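Local atomic coordinates of d-3-phosphoglycerate dehydrogenase oxidoreductase protein (Ralstonia solanacearum, PDB entry 3GG9), a protein that probably oxidises D-3-phosphoglycerate with NAD as cofactor, as a member of the D-isomer specific 2-hydroxyacid dehydrogenase family. Residues A[178-183]-A[201-206]; A[114-119]-A[173-178]; A[164-169]-A[230-235]; A[239-242]-A[246-249]; A[150-155]-A[270-275]. All blocks are in the same frame, centred on the assembly; numbering follows the deposited sequence.

Contact 1 (A[178-183]-A[201-206]); sequences YGRAFG and DGFAVA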
# COMPACT_ATOMS: atom_id res chain seq x y z
N TYR A 178 0.81 0.56 14.43
CA TYR A 178 0.73 1.31 13.17
C TYR A 178 -0.49 2.22 13.13
O TYR A 178 -0.42 3.39 12.68
CB TYR A 178 0.70 0.35 11.97
CG TYR A 178 1.89 -0.58 11.84
CD1 TYR A 178 1.76 -1.81 11.22
CD2 TYR A 178 3.17 -0.20 12.31
CE1 TYR A 178 2.86 -2.67 11.07
CE2 TYR A 178 4.26 -1.06 12.18
CZ TYR A 178 4.10 -2.29 11.55
OH TYR A 178 5.17 -3.15 11.41
N GLY A 179 -1.63 1.67 13.57
CA GLY A 179 -2.88 2.41 13.64
C GLY A 179 -2.73 3.65 14.49
O GLY A 179 -3.09 4.74 14.06
N ARG A 180 -2.16 3.48 15.69
CA ARG A 180 -1.92 4.59 16.61
C ARG A 180 -1.01 5.65 15.98
O ARG A 180 -1.28 6.86 16.09
CB ARG A 180 -1.31 4.08 17.92
CG ARG A 180 -1.40 5.08 19.07
CD ARG A 180 -2.47 4.72 20.10
NE ARG A 180 -3.84 4.80 19.57
CZ ARG A 180 -4.94 4.55 20.28
NH1 ARG A 180 -4.84 4.21 21.56
NH2 ARG A 180 -6.13 4.63 19.72
N ALA A 181 0.05 5.22 15.30
CA ALA A 181 0.97 6.16 14.65
C ALA A 181 0.34 6.89 13.47
O ALA A 181 0.77 7.97 13.11
CB ALA A 181 2.23 5.48 14.25
N PHE A 182 -0.68 6.29 12.84
CA PHE A 182 -1.44 7.03 11.83
C PHE A 182 -2.56 7.91 12.40
O PHE A 182 -3.27 8.58 11.63
CB PHE A 182 -1.97 6.08 10.72
CG PHE A 182 -0.94 5.83 9.63
CD1 PHE A 182 -1.02 6.53 8.43
CD2 PHE A 182 0.13 4.98 9.84
CE1 PHE A 182 -0.05 6.36 7.44
CE2 PHE A 182 1.13 4.81 8.83
CZ PHE A 182 1.01 5.51 7.64
N GLY A 183 -2.70 7.94 13.73
CA GLY A 183 -3.74 8.76 14.37
C GLY A 183 -5.15 8.16 14.29
O GLY A 183 -6.15 8.89 14.34
N ASP A 201 -1.07 -2.11 27.29
CA ASP A 201 -0.40 -1.35 26.23
C ASP A 201 -1.08 -0.01 25.91
O ASP A 201 -0.64 0.71 25.01
CB ASP A 201 -0.35 -2.19 24.95
CG ASP A 201 0.70 -3.27 24.98
OD1 ASP A 201 1.58 -3.27 25.88
OD2 ASP A 201 0.67 -4.13 24.08
N GLY A 202 -2.14 0.31 26.63
CA GLY A 202 -2.82 1.59 26.47
C GLY A 202 -3.87 1.58 25.37
O GLY A 202 -4.34 2.64 24.95
N PHE A 203 -4.25 0.40 24.90
CA PHE A 203 -5.30 0.31 23.89
C PHE A 203 -6.66 0.09 24.52
O PHE A 203 -6.79 -0.64 25.52
CB PHE A 203 -4.98 -0.79 22.87
CG PHE A 203 -3.85 -0.44 21.94
CD1 PHE A 203 -2.59 -0.98 22.12
CD2 PHE A 203 -4.04 0.48 20.91
CE1 PHE A 203 -1.53 -0.63 21.28
CE2 PHE A 203 -2.98 0.83 20.06
CZ PHE A 203 -1.73 0.27 20.24
N ALA A 204 -7.66 0.75 23.95
CA ALA A 204 -9.06 0.52 24.29
C ALA A 204 -9.51 -0.85 23.81
O ALA A 204 -9.10 -1.33 22.75
CB ALA A 204 -9.90 1.58 23.66
N VAL A 205 -10.36 -1.49 24.61
CA VAL A 205 -10.91 -2.78 24.28
C VAL A 205 -12.37 -2.54 23.93
O VAL A 205 -13.06 -1.83 24.64
CB VAL A 205 -10.74 -3.77 25.47
CG1 VAL A 205 -11.55 -5.03 25.28
CG2 VAL A 205 -9.28 -4.09 25.63
N ALA A 206 -12.82 -3.10 22.81
CA ALA A 206 -14.20 -2.95 22.39
C ALA A 206 -15.17 -3.56 23.42
O ALA A 206 -14.82 -4.53 24.09
CB ALA A 206 -14.39 -3.59 21.02
O HOH W 1 -6.95 2.68 21.77
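Arg180 reaches from the end of helix 170-181 to Phe203, just ahead of the weakly bonded edge strand 204-205, on the rim of a Rossmann-type parallel sheet. The two side chains run past each other in opposite directions, with guanidinium and ring planes 30° apart. The aliphatic part does the first touching: Arg180 CD lies 3.9 Å from Phe203 CE2. Farther out, Phe203 CD2 sits over one face of the guanidinium, displaced toward its rim, 3.9 Å from Arg180 NH1. The carbonyl Gly202 O stands at the edge of the guanidinium, in its plane. Arginine suits this exposed place because its methylene groups can cover part of an aromatic ring while its charged end stays among water and carbonyl groups. CG is anti to the backbone N (chi1 -163°), and bends at the next two torsions lead the chain along the ring; a second conformer is also modelled, so the arrangement is not the sole one.

Phe203 also packs on Val186 and Val188 of strand 185-189 and on Ala176, which settle the ring in an apolar setting. Arg180 itself touches Val186, and its NH2 makes a weak hydrogen bond to Met184 O. Two Schellman motifs end the helices here. Gly183 and Gly202 both have positive phi, readily adopted without a side chain, and Gly183 N bonds back to Arg180 O. One water links the segments: it accepts a weak bond from Arg180 NH1. The same water oxygen accepts a sound bond from Ala204 N, 3.0 Å away.

Contact 2 (A[114-119]-A[173-178]); sequences LTWALV and QLVAGY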
# COMPACT_ATOMS: atom_id res chain seq x y z
N LEU A 114 2.90 -6.32 5.96
CA LEU A 114 2.07 -6.70 4.80
C LEU A 114 0.59 -6.36 5.04
O LEU A 114 -0.09 -5.87 4.14
CB LEU A 114 2.24 -8.17 4.51
CG LEU A 114 1.67 -8.67 3.17
CD1 LEU A 114 0.18 -9.12 3.29
CD2 LEU A 114 1.85 -7.63 2.03
N THR A 115 0.09 -6.69 6.23
CA THR A 115 -1.24 -6.26 6.66
C THR A 115 -1.50 -4.77 6.44
O THR A 115 -2.53 -4.38 5.90
CB THR A 115 -1.50 -6.63 8.16
OG1 THR A 115 -1.33 -8.03 8.33
CG2 THR A 115 -2.91 -6.23 8.59
N TRP A 116 -0.55 -3.95 6.85
CA TRP A 116 -0.68 -2.50 6.71
C TRP A 116 -0.58 -2.02 5.28
O TRP A 116 -1.24 -1.07 4.91
CB TRP A 116 0.37 -1.76 7.56
CG TRP A 116 -0.16 -0.42 7.92
CD1 TRP A 116 0.21 0.78 7.40
CD2 TRP A 116 -1.25 -0.15 8.82
NE1 TRP A 116 -0.55 1.80 7.96
CE2 TRP A 116 -1.45 1.24 8.83
CE3 TRP A 116 -2.05 -0.96 9.64
CZ2 TRP A 116 -2.44 1.85 9.62
CZ3 TRP A 116 -3.04 -0.36 10.41
CH2 TRP A 116 -3.22 1.02 10.40
N ALA A 117 0.25 -2.70 4.49
CA ALA A 117 0.39 -2.39 3.07
C ALA A 117 -0.96 -2.59 2.40
O ALA A 117 -1.37 -1.78 1.57
CB ALA A 117 1.47 -3.32 2.44
N LEU A 118 -1.66 -3.63 2.81
CA LEU A 118 -3.02 -3.92 2.28
C LEU A 118 -4.09 -2.94 2.76
O LEU A 118 -4.95 -2.56 1.99
CB LEU A 118 -3.44 -5.34 2.63
CG LEU A 118 -2.83 -6.47 1.81
CD1 LEU A 118 -3.32 -7.80 2.36
CD2 LEU A 118 -3.22 -6.31 0.34
N VAL A 119 -4.04 -2.55 4.03
CA VAL A 119 -4.88 -1.46 4.58
C VAL A 119 -4.76 -0.19 3.76
O VAL A 119 -5.77 0.35 3.34
CB VAL A 119 -4.53 -1.11 6.11
CG1 VAL A 119 -5.26 0.12 6.53
CG2 VAL A 119 -4.91 -2.26 7.00
N GLN A 173 -0.42 -6.78 17.74
CA GLN A 173 0.21 -5.73 18.56
C GLN A 173 0.97 -4.73 17.67
O GLN A 173 0.86 -3.52 17.86
CB GLN A 173 1.15 -6.39 19.54
CG GLN A 173 2.03 -5.42 20.32
CD GLN A 173 2.79 -6.11 21.43
OE1 GLN A 173 2.84 -7.34 21.49
NE2 GLN A 173 3.37 -5.31 22.32
N LEU A 174 1.69 -5.24 16.68
CA LEU A 174 2.40 -4.37 15.73
C LEU A 174 1.43 -3.53 14.90
O LEU A 174 1.63 -2.32 14.69
CB LEU A 174 3.31 -5.19 14.84
CG LEU A 174 4.56 -5.79 15.51
CD1 LEU A 174 5.37 -6.61 14.51
CD2 LEU A 174 5.44 -4.73 16.20
N VAL A 175 0.39 -4.18 14.38
CA VAL A 175 -0.60 -3.51 13.57
C VAL A 175 -1.45 -2.50 14.35
O VAL A 175 -1.74 -1.43 13.82
CB VAL A 175 -1.54 -4.53 12.86
CG1 VAL A 175 -2.64 -3.81 12.12
CG2 VAL A 175 -0.71 -5.39 11.92
N ALA A 176 -1.78 -2.81 15.60
CA ALA A 176 -2.36 -1.82 16.51
C ALA A 176 -1.46 -0.56 16.67
O ALA A 176 -1.96 0.58 16.69
CB ALA A 176 -2.69 -2.45 17.88
N GLY A 177 -0.15 -0.79 16.78
CA GLY A 177 0.85 0.29 16.85
C GLY A 177 0.87 1.18 15.61
O GLY A 177 0.95 2.40 15.70
N TYR A 178 0.81 0.56 14.43
CA TYR A 178 0.73 1.31 13.17
C TYR A 178 -0.49 2.22 13.13
O TYR A 178 -0.42 3.39 12.68
CB TYR A 178 0.70 0.35 11.97
CG TYR A 178 1.89 -0.58 11.84
CD1 TYR A 178 1.76 -1.81 11.22
CD2 TYR A 178 3.17 -0.20 12.31
CE1 TYR A 178 2.86 -2.67 11.07
CE2 TYR A 178 4.26 -1.06 12.18
CZ TYR A 178 4.10 -2.29 11.55
OH TYR A 178 5.17 -3.15 11.41
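Thr115 OG1 is hydrogen-bonded to both Pro111 O, one turn earlier in its own helix, and Thr250 OG1, leaving the carbon side of the threonine to meet Val175. Thr115 CB lies 4.0 Å from Val175 CG2, the two side chains crossing at about a right angle. A beta-branched pair suits this place, since each residue offers a methyl close to its helix. The other branch of the valine, CG1, packs 3.8 Å from Trp116 CE3.

Trp116 makes the largest share of the contact between the helices, whose short segments cross at -40° with axes 10.3 Å apart. Its CG is anti to the backbone N (chi1 -153°), which lays the indole along the opposite helix. Tyr178 CB stands over the middle of the six-membered ring in a CH-pi contact, 3.8 Å from its centroid. Farther along, the tyrosine ring turns an edge toward the indole's five-membered ring in an offset edge-to-face pair, centroids 5.5 Å apart and planes at 62°. Val119 CB of the tryptophan's own helix lies against the opposite indole face, toward the rim.

Helices 109-123 and 170-181 thus pack together beside strand 162-166, where Leu163 meets Trp116 and Ile165 meets Val175. Phe182 of the second subunit stacks on Tyr178 and also reaches Trp116, carrying this helix pair into the dimer interface.

Contact 3 (A[164-169]-A[230-235]); sequences GIFGYG and RSIITV. Unlike the reference sequence in segment 230-235: Ser231 (reference Gly), Ile233 (reference Val).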
# COMPACT_ATOMS: atom_id res chain seq x y z
N GLY A 164 -10.34 -1.55 14.12
CA GLY A 164 -10.62 -2.72 14.93
C GLY A 164 -9.55 -3.81 14.77
O GLY A 164 -9.19 -4.19 13.65
N ILE A 165 -8.99 -4.25 15.88
CA ILE A 165 -8.01 -5.34 15.89
C ILE A 165 -8.64 -6.54 16.59
O ILE A 165 -8.86 -6.52 17.81
CB ILE A 165 -6.66 -4.92 16.55
CG1 ILE A 165 -6.02 -3.73 15.80
CG2 ILE A 165 -5.72 -6.10 16.67
CD1 ILE A 165 -5.71 -4.00 14.31
N PHE A 166 -8.95 -7.57 15.80
CA PHE A 166 -9.45 -8.84 16.33
C PHE A 166 -8.29 -9.84 16.56
O PHE A 166 -7.89 -10.56 15.63
CB PHE A 166 -10.51 -9.40 15.36
CG PHE A 166 -11.39 -10.50 15.93
CD1 PHE A 166 -12.56 -10.88 15.26
CD2 PHE A 166 -11.10 -11.14 17.15
CE1 PHE A 166 -13.39 -11.90 15.76
CE2 PHE A 166 -11.92 -12.16 17.66
CZ PHE A 166 -13.07 -12.54 16.96
N GLY A 167 -7.79 -9.90 17.80
CA GLY A 167 -6.66 -10.76 18.17
C GLY A 167 -5.43 -9.93 18.45
O GLY A 167 -5.00 -9.13 17.61
N TYR A 168 -4.87 -10.09 19.63
CA TYR A 168 -3.77 -9.23 20.03
C TYR A 168 -2.54 -10.06 20.41
O TYR A 168 -1.97 -9.93 21.50
CB TYR A 168 -4.26 -8.29 21.14
CG TYR A 168 -3.38 -7.08 21.41
CD1 TYR A 168 -3.37 -5.96 20.56
CD2 TYR A 168 -2.56 -7.05 22.54
CE1 TYR A 168 -2.55 -4.86 20.82
CE2 TYR A 168 -1.74 -5.96 22.81
CZ TYR A 168 -1.75 -4.87 21.95
OH TYR A 168 -0.93 -3.80 22.25
N GLY A 169 -2.11 -10.91 19.48
CA GLY A 169 -0.85 -11.65 19.58
C GLY A 169 0.26 -10.73 19.09
O GLY A 169 0.07 -9.53 19.00
N ARG A 230 -11.95 -21.42 14.38
CA ARG A 230 -12.53 -21.77 13.09
C ARG A 230 -13.98 -21.26 13.02
O ARG A 230 -14.77 -21.53 13.92
CB ARG A 230 -12.49 -23.28 12.88
CG ARG A 230 -12.89 -23.72 11.49
CD ARG A 230 -12.78 -25.22 11.33
NE ARG A 230 -11.44 -25.71 11.64
CZ ARG A 230 -10.45 -25.83 10.76
NH1 ARG A 230 -9.27 -26.29 11.15
NH2 ARG A 230 -10.64 -25.51 9.48
N SER A 231 -14.28 -20.50 11.96
CA SER A 231 -15.59 -19.88 11.69
C SER A 231 -16.04 -18.90 12.76
O SER A 231 -17.23 -18.68 12.94
CB SER A 231 -16.70 -20.94 11.47
OG SER A 231 -16.32 -21.90 10.52
N ILE A 232 -15.07 -18.30 13.46
CA ILE A 232 -15.37 -17.38 14.55
C ILE A 232 -16.02 -16.10 14.03
O ILE A 232 -16.68 -15.36 14.78
CB ILE A 232 -14.11 -17.08 15.41
CG1 ILE A 232 -14.48 -16.52 16.79
CG2 ILE A 232 -13.11 -16.19 14.64
CD1 ILE A 232 -13.32 -16.42 17.76
N ILE A 233 -15.82 -15.83 12.75
CA ILE A 233 -16.40 -14.66 12.11
C ILE A 233 -17.48 -15.21 11.19
O ILE A 233 -17.22 -16.02 10.32
CB ILE A 233 -15.33 -13.84 11.34
CG1 ILE A 233 -14.28 -13.31 12.33
CG2 ILE A 233 -15.95 -12.65 10.62
CD1 ILE A 233 -13.08 -12.69 11.65
N THR A 234 -18.70 -14.77 11.43
CA THR A 234 -19.84 -15.25 10.68
C THR A 234 -20.31 -14.18 9.72
O THR A 234 -19.84 -13.05 9.79
CB THR A 234 -20.99 -15.59 11.64
OG1 THR A 234 -21.43 -14.39 12.29
CG2 THR A 234 -20.52 -16.58 12.70
N VAL A 235 -21.24 -14.51 8.83
CA VAL A 235 -21.90 -13.52 7.99
C VAL A 235 -22.65 -12.47 8.81
O VAL A 235 -22.71 -11.32 8.41
CB VAL A 235 -22.93 -14.15 6.97
CG1 VAL A 235 -23.59 -13.08 6.13
CG2 VAL A 235 -22.24 -15.09 6.07
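The ring of Phe166 meets Ile232 and Ile233 obliquely, its outer atoms resting on two isoleucine branches. In this Rossmann-type fold the ring leaves the last residue of strand 162-166, immediately before the turn that carries Gly167 and Gly169. Those glycines fit the GxGxxG pattern, consistent with the NAD binding expected of the family. Gly167 has a positive phi of 110°, a conformation that glycine adopts easily, and Gly169 takes the N-cap position of the following helix.

Phe166 CG lies anti to the backbone N (chi1 -164°), directing the ring to the loop 230-235. There Ile233 slides past it in the opposite direction, bringing CG1 to 3.8 Å from Phe166 CE1. Ile232 comes from the opposite direction, its branched, apolar side chain well suited to a buried ring. With the CA atoms of Phe166 and Ile233 10.0 Å apart, the contact is made by the outer parts of the side chains. Leu212 and Phe213 of helix 209-215, with Leu223, also touch the phenylalanine, so the ring is buried in an apolar setting that joins strand, helix and loop. The extended Ile232 chain ends with CD1 4.0 Å from Phe166 CZ.

Contact 4 (A[239-242]-A[246-249]); sequences TRMK and LFVN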
# COMPACT_ATOMS: atom_id res chain seq x y z
N THR A 239 -21.95 -8.57 8.28
CA THR A 239 -23.03 -7.68 7.84
C THR A 239 -23.41 -6.62 8.88
O THR A 239 -24.23 -5.76 8.62
CB THR A 239 -24.27 -8.47 7.33
OG1 THR A 239 -24.67 -9.40 8.32
CG2 THR A 239 -23.94 -9.22 6.02
N ARG A 240 -22.78 -6.69 10.05
CA ARG A 240 -22.86 -5.66 11.09
C ARG A 240 -22.00 -4.45 10.71
O ARG A 240 -22.22 -3.33 11.21
CB ARG A 240 -22.33 -6.26 12.40
CG ARG A 240 -22.95 -5.74 13.66
CD ARG A 240 -23.79 -6.78 14.38
NE ARG A 240 -23.09 -8.05 14.56
CZ ARG A 240 -23.57 -9.08 15.25
NH1 ARG A 240 -22.87 -10.20 15.35
NH2 ARG A 240 -24.76 -8.98 15.84
N MET A 241 -21.01 -4.69 9.85
CA MET A 241 -20.02 -3.67 9.46
C MET A 241 -20.64 -2.51 8.68
O MET A 241 -21.68 -2.67 8.04
CB MET A 241 -18.85 -4.30 8.68
CG MET A 241 -17.96 -5.26 9.52
SD MET A 241 -16.46 -5.98 8.74
CE MET A 241 -15.41 -4.54 8.60
N LYS A 242 -20.00 -1.34 8.75
CA LYS A 242 -20.45 -0.19 7.95
C LYS A 242 -20.40 -0.51 6.45
O LYS A 242 -19.59 -1.33 6.01
CB LYS A 242 -19.59 1.04 8.21
CG LYS A 242 -19.46 1.43 9.68
CD LYS A 242 -18.57 2.66 9.80
CE LYS A 242 -18.26 2.93 11.25
NZ LYS A 242 -17.53 4.23 11.42
N LEU A 246 -13.79 -1.46 5.69
CA LEU A 246 -12.83 -2.41 5.12
C LEU A 246 -12.52 -3.61 6.06
O LEU A 246 -12.13 -3.44 7.23
CB LEU A 246 -11.56 -1.67 4.69
CG LEU A 246 -10.33 -2.54 4.36
CD1 LEU A 246 -10.54 -3.20 3.01
CD2 LEU A 246 -9.04 -1.66 4.38
N PHE A 247 -12.72 -4.81 5.55
CA PHE A 247 -12.36 -6.02 6.28
C PHE A 247 -11.02 -6.57 5.78
O PHE A 247 -10.87 -6.85 4.60
CB PHE A 247 -13.45 -7.09 6.12
CG PHE A 247 -13.12 -8.39 6.81
CD1 PHE A 247 -13.20 -8.49 8.19
CD2 PHE A 247 -12.71 -9.49 6.08
CE1 PHE A 247 -12.91 -9.69 8.82
CE2 PHE A 247 -12.41 -10.69 6.70
CZ PHE A 247 -12.52 -10.79 8.08
N VAL A 248 -10.04 -6.72 6.69
CA VAL A 248 -8.71 -7.23 6.31
C VAL A 248 -8.44 -8.59 6.97
O VAL A 248 -8.61 -8.76 8.18
CB VAL A 248 -7.55 -6.22 6.67
CG1 VAL A 248 -6.20 -6.73 6.17
CG2 VAL A 248 -7.83 -4.82 6.08
N ASN A 249 -8.00 -9.55 6.17
CA ASN A 249 -7.62 -10.86 6.71
C ASN A 249 -6.35 -11.37 6.07
O ASN A 249 -6.37 -11.90 4.96
CB ASN A 249 -8.76 -11.89 6.55
CG ASN A 249 -8.47 -13.21 7.25
OD1 ASN A 249 -7.52 -13.34 8.02
ND2 ASN A 249 -9.29 -14.20 6.99
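Met241 packs its thioether against the start of strand 246-249, meeting Leu246 through the backbone and Phe247 through the side chain. This is the tight, buried part of the contact. The methyl Met241 CE lies 3.7 Å from Leu246 O and 4.1 Å from Phe247 CB. Beside it, Met241 SD is also 4.1 Å from Phe247 CB and stands obliquely to the aromatic ring, 5.3 Å from the ring centroid and 64° off its normal. That is a Met-aromatic contact of oblique geometry. The two side chains cross at about a right angle. The methionine chain is extended as far as the sulfur and then bends at chi3 (70°), which swings the methyl round to the strand backbone. An unbranched, pliable residue suits a place bordered by both a peptide and a ring. Pro270, Leu219 and Phe213 also touch Met241, while Val221, Val256 and Ile233 pack on Phe247.

The neighbours of Met241 in the loop belong to the looser side, where the chain is partly exposed. Arg240, modelled in two conformers, pairs with Asp237, and Lys242 forms a salt bridge with Asp217. Their charged ends are thus engaged on this partly exposed side, whereas Met241 between them turns inward.

Between the two segments the attraction is therefore probably mainly dispersive, with a sulfur-aromatic component, and depends on shape more than on charge. Such chemistry allows the loop after helix 235-238 to seat on the parallel strand without competing for its backbone bonds, which Leu246 and Phe247 make with neighbouring strands.

Contact 5 (A[150-155]-A[270-275]); sequences PNFGIG and PGMAAI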
# COMPACT_ATOMS: atom_id res chain seq x y z
N PRO A 150 -21.90 6.55 -1.92
CA PRO A 150 -21.48 7.68 -2.75
C PRO A 150 -19.98 7.99 -2.60
O PRO A 150 -19.47 8.04 -1.47
CB PRO A 150 -22.33 8.85 -2.22
CG PRO A 150 -22.81 8.40 -0.87
CD PRO A 150 -22.98 6.93 -0.99
N ASN A 151 -19.30 8.16 -3.73
CA ASN A 151 -17.86 8.45 -3.78
C ASN A 151 -17.00 7.34 -3.19
O ASN A 151 -15.91 7.60 -2.67
CB ASN A 151 -17.51 9.79 -3.10
CG ASN A 151 -17.88 11.00 -3.93
OD1 ASN A 151 -18.26 10.88 -5.10
ND2 ASN A 151 -17.79 12.17 -3.32
N PHE A 152 -17.48 6.10 -3.27
CA PHE A 152 -16.76 4.97 -2.69
C PHE A 152 -15.47 4.68 -3.46
O PHE A 152 -14.53 4.08 -2.92
CB PHE A 152 -17.65 3.72 -2.60
CG PHE A 152 -17.13 2.67 -1.67
CD1 PHE A 152 -16.77 2.99 -0.36
CD2 PHE A 152 -16.98 1.36 -2.10
CE1 PHE A 152 -16.27 2.01 0.51
CE2 PHE A 152 -16.49 0.38 -1.25
CZ PHE A 152 -16.14 0.70 0.06
N GLY A 153 -15.41 5.15 -4.70
CA GLY A 153 -14.24 4.97 -5.57
C GLY A 153 -13.08 5.88 -5.17
O GLY A 153 -11.95 5.68 -5.60
N ILE A 154 -13.35 6.87 -4.33
CA ILE A 154 -12.35 7.85 -3.88
C ILE A 154 -11.62 7.36 -2.63
O ILE A 154 -12.21 6.66 -1.82
CB ILE A 154 -13.03 9.27 -3.71
CG1 ILE A 154 -12.48 10.25 -4.74
CG2 ILE A 154 -12.85 9.88 -2.34
CD1 ILE A 154 -13.12 10.10 -6.08
N GLY A 155 -10.36 7.75 -2.47
CA GLY A 155 -9.58 7.39 -1.29
C GLY A 155 -10.15 7.85 0.04
O GLY A 155 -10.96 8.78 0.10
N PRO A 270 -19.29 -5.70 4.83
CA PRO A 270 -18.53 -4.44 4.70
C PRO A 270 -18.51 -3.98 3.23
O PRO A 270 -18.96 -4.72 2.36
CB PRO A 270 -17.13 -4.85 5.14
CG PRO A 270 -17.02 -6.29 4.76
CD PRO A 270 -18.40 -6.85 5.08
N GLY A 271 -18.01 -2.78 2.98
CA GLY A 271 -17.93 -2.25 1.61
C GLY A 271 -16.75 -2.80 0.82
O GLY A 271 -16.78 -2.87 -0.42
N MET A 272 -15.70 -3.20 1.53
CA MET A 272 -14.48 -3.64 0.87
C MET A 272 -13.74 -4.66 1.72
O MET A 272 -13.87 -4.68 2.95
CB MET A 272 -13.57 -2.44 0.54
CG MET A 272 -12.32 -2.76 -0.35
SD MET A 272 -11.38 -1.38 -1.05
CE MET A 272 -12.68 -0.74 -2.13
N ALA A 273 -13.01 -5.54 1.05
CA ALA A 273 -12.10 -6.44 1.72
C ALA A 273 -10.69 -6.44 1.12
O ALA A 273 -10.50 -6.13 -0.06
CB ALA A 273 -12.67 -7.82 1.78
N ALA A 274 -9.71 -6.77 1.95
CA ALA A 274 -8.36 -7.03 1.47
C ALA A 274 -7.90 -8.33 2.14
O ALA A 274 -7.93 -8.46 3.36
CB ALA A 274 -7.42 -5.85 1.79
N ILE A 275 -7.56 -9.33 1.33
CA ILE A 275 -7.23 -10.65 1.87
C ILE A 275 -5.93 -11.19 1.29
O ILE A 275 -5.58 -10.92 0.13
CB ILE A 275 -8.40 -11.69 1.75
CG1 ILE A 275 -8.72 -12.03 0.29
CG2 ILE A 275 -9.70 -11.26 2.51
CD1 ILE A 275 -8.20 -13.34 -0.09
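Phe152 and Gly271 are the closest backbone pair, their CA atoms 8.5 Å apart, where a type I beta turn from Asn151 to Ile154 faces the residues leading into strand 272-275. The turn is closed by a 3.1 Å bond from Ile154 N to Asn151 O.

From this turn the Phe152 ring spans the gap. Its CG lies anti to the backbone N (chi1 -163°), and the ring advances edge first on the peptide of Gly271. Phe152 CE2 is 3.4 Å from Gly271 O, which lies near the ring plane, so the weakly positive ring hydrogens face a carbonyl oxygen. Phe152 CZ comes 3.6 Å from Gly271 C. A glycine suits this place because a CB on it would point into the ring. The oxygen also accepts a hydrogen bond from Asn294 ND2. Met272 completes the contact: its chain bends at chi3 and brings CE to 4.1 Å from Phe152 CE2, while its CB is 4.1 Å from Phe152 CZ.

Arg125 holds the phenylalanine in two ways, by a cation-pi contact with the ring and a hydrogen bond to Phe152 O, and it touches Met272 as well. Asn151 ND2 is bonded to Ala14 O of the second subunit. The arrangement joins the loop between helix 126-134 and strand 162-166 to the start of inner strand 272-275 in the parallel sheet of a Rossmann-type NAD-binding domain.

All five contacts belong to the Rossmann-type domain. Contacts 1 and 2 share Tyr178 and helix 170-181, with centres about 11 Å apart, and both reach the second subunit; a bound sulfate, probably from the crystallisation liquor, lies about 4 Å from the Tyr178 side chain. Contact 3 holds the glycine-rich turn, and Tyr168 OH there is hydrogen-bonded to Asp201 OD2 of contact 1. Val175 of contact 2 packs on Ile165 of contact 3. Contacts 4 and 5 occupy adjacent strands, centres about 10 Å apart, where Phe247 N is 2.8 Å from Met272 O. Ile233 of contact 3 meets Phe247 of contact 4. Contacts 1 and 5 do not touch, their centres being about 22 Å apart.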